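Local coordinates for vibralactone Cyclase (Boreostereum vibrans, PDB 6KD0), which probably catalyses the cyclization that forms the fused bicyclic beta-lactone of vibralactone, using an alpha/beta-hydrolase fold, at residues V172-S177 and E332-L337. Sequence-based numbering, arbitrary orientation.
Sequences VIAGQS and EGMSWL
V172 and L337 meet with their side chains crossing at about a right angle, and both methyls of the valine are used. Its CG1 touches L337 CD1 at 3.8 Å, while CG2 rests against L337 CB, nearer the helix backbone; the valine thus meets the leucine at its base and at one of its two methyls. The valine torsion sets this division: CG1 lies anti to the backbone N (chi1 172°) and CG2 anti to the carbonyl carbon. Two residues along the strand, on the same face, A174 offers a single methyl, and M334 reaches it from nearly one helical turn before L337. The methionine leaves its helix without pointing straight at the strand, but beyond CG its chain runs extended (chi2 178°, chi3 170°) and carries CE to 4.0 Å from A174 CB, whereas L337 meets V172 from nearer the helix backbone. L205 of the neighbouring strand 203-207 touches both M334 and L337, and W100 of strand 97-101 also packs on M334, so the neighbouring strands on both sides share in packing against the helix. Such packing of the C-terminal helix 321-338 on a central parallel strand belongs to the alpha/beta-hydrolase fold; here that strand leads into a probable nucleophile elbow at S177, whose OG is hydrogen-bonded to H311.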
loop_
_atom_site.group_PDB
_atom_site.type_symbol
_atom_site.label_atom_id
_atom_site.label_comp_id
_atom_site.label_asym_id
_atom_site.label_seq_id
_atom_site.Cartn_x
_atom_site.Cartn_y
_atom_site.Cartn_z
ATOM N N VAL A 172 -5.110 10.161 -6.624
ATOM C CA VAL A 172 -3.968 9.271 -6.443
ATOM C C VAL A 172 -4.402 8.078 -5.603
ATOM O O VAL A 172 -4.976 8.249 -4.520
ATOM C CB VAL A 172 -2.787 10.008 -5.780
ATOM C CG1 VAL A 172 -1.672 9.020 -5.427
ATOM C CG2 VAL A 172 -2.266 11.092 -6.709
ATOM N N ILE A 173 -4.110 6.871 -6.077
ATOM C CA ILE A 173 -4.347 5.681 -5.263
ATOM C C ILE A 173 -3.014 5.204 -4.718
ATOM O O ILE A 173 -1.985 5.231 -5.409
ATOM C CB ILE A 173 -5.067 4.570 -6.050
ATOM C CG1 ILE A 173 -5.458 3.435 -5.104
ATOM C CG2 ILE A 173 -4.186 4.047 -7.198
ATOM C CD1 ILE A 173 -6.435 2.485 -5.700
ATOM N N ALA A 174 -3.011 4.824 -3.450
ATOM C CA ALA A 174 -1.777 4.466 -2.782
ATOM C C ALA A 174 -2.074 3.281 -1.887
ATOM O O ALA A 174 -3.173 3.179 -1.347
ATOM C CB ALA A 174 -1.221 5.651 -1.972
ATOM N N GLY A 175 -1.121 2.370 -1.757
ATOM C CA GLY A 175 -1.335 1.220 -0.896
ATOM C C GLY A 175 -0.031 0.651 -0.385
ATOM O O GLY A 175 1.020 0.761 -1.029
ATOM N N GLN A 176 -0.120 0.014 0.777
ATOM C CA GLN A 176 1.029 -0.549 1.479
ATOM C C GLN A 176 0.908 -2.067 1.543
ATOM O O GLN A 176 -0.095 -2.586 2.037
ATOM C CB GLN A 176 1.108 0.039 2.887
ATOM C CG GLN A 176 2.272 -0.433 3.705
ATOM C CD GLN A 176 2.259 0.222 5.065
ATOM O OE1 GLN A 176 1.865 -0.394 6.052
ATOM N NE2 GLN A 176 2.644 1.491 5.116
ATOM N N SER A 177 1.926 -2.769 1.040
ATOM C CA SER A 177 2.056 -4.236 1.139
ATOM C C SER A 177 0.815 -4.876 0.527
ATOM O O SER A 177 0.541 -4.617 -0.655
ATOM C CB SER A 177 2.363 -4.630 2.583
ATOM O OG SER A 177 2.603 -6.039 2.646
ATOM N N GLU A 332 6.831 12.599 -0.439
ATOM C CA GLU A 332 7.406 13.249 -1.622
ATOM C C GLU A 332 6.926 12.591 -2.910
ATOM O O GLU A 332 6.703 13.273 -3.918
ATOM C CB GLU A 332 8.935 13.211 -1.569
ATOM C CG GLU A 332 9.597 14.317 -0.761
ATOM C CD GLU A 332 11.102 14.093 -0.605
ATOM O OE1 GLU A 332 11.721 14.772 0.251
ATOM O OE2 GLU A 332 11.663 13.240 -1.343
ATOM N N GLY A 333 6.789 11.265 -2.911
ATOM C CA GLY A 333 6.242 10.590 -4.080
ATOM C C GLY A 333 4.788 10.954 -4.315
ATOM O O GLY A 333 4.358 11.178 -5.453
ATOM N N MET A 334 4.009 11.023 -3.238
ATOM C CA MET A 334 2.654 11.560 -3.354
ATOM C C MET A 334 2.663 12.959 -3.957
ATOM O O MET A 334 1.836 13.281 -4.818
ATOM C CB MET A 334 1.970 11.584 -1.994
ATOM C CG MET A 334 1.695 10.187 -1.435
ATOM S SD MET A 334 0.944 10.210 0.194
ATOM C CE MET A 334 0.518 8.457 0.337
ATOM N N SER A 335 3.548 13.825 -3.463
ATOM C CA SER A 335 3.609 15.189 -3.978
ATOM C C SER A 335 3.951 15.198 -5.456
ATOM O O SER A 335 3.389 15.993 -6.211
ATOM C CB SER A 335 4.621 16.011 -3.187
ATOM O OG SER A 335 4.007 16.478 -2.010
ATOM N N TRP A 336 4.865 14.319 -5.886
ATOM C CA TRP A 336 5.176 14.190 -7.306
ATOM C C TRP A 336 3.930 13.827 -8.094
ATOM O O TRP A 336 3.588 14.487 -9.084
ATOM C CB TRP A 336 6.273 13.147 -7.515
ATOM C CG TRP A 336 6.507 12.807 -8.956
ATOM C CD1 TRP A 336 6.889 13.661 -9.956
ATOM C CD2 TRP A 336 6.351 11.519 -9.564
ATOM N NE1 TRP A 336 6.995 12.976 -11.149
ATOM C CE2 TRP A 336 6.668 11.662 -10.936
ATOM C CE3 TRP A 336 5.987 10.260 -9.079
ATOM C CZ2 TRP A 336 6.622 10.588 -11.831
ATOM C CZ3 TRP A 336 5.932 9.194 -9.963
ATOM C CH2 TRP A 336 6.258 9.368 -11.329
ATOM N N LEU A 337 3.207 12.804 -7.638
ATOM C CA LEU A 337 2.003 12.385 -8.349
ATOM C C LEU A 337 0.956 13.497 -8.397
ATOM O O LEU A 337 0.337 13.735 -9.440
ATOM C CB LEU A 337 1.437 11.128 -7.698
ATOM C CG LEU A 337 2.361 9.916 -7.801
ATOM C CD1 LEU A 337 1.843 8.753 -6.923
ATOM C CD2 LEU A 337 2.510 9.473 -9.253
#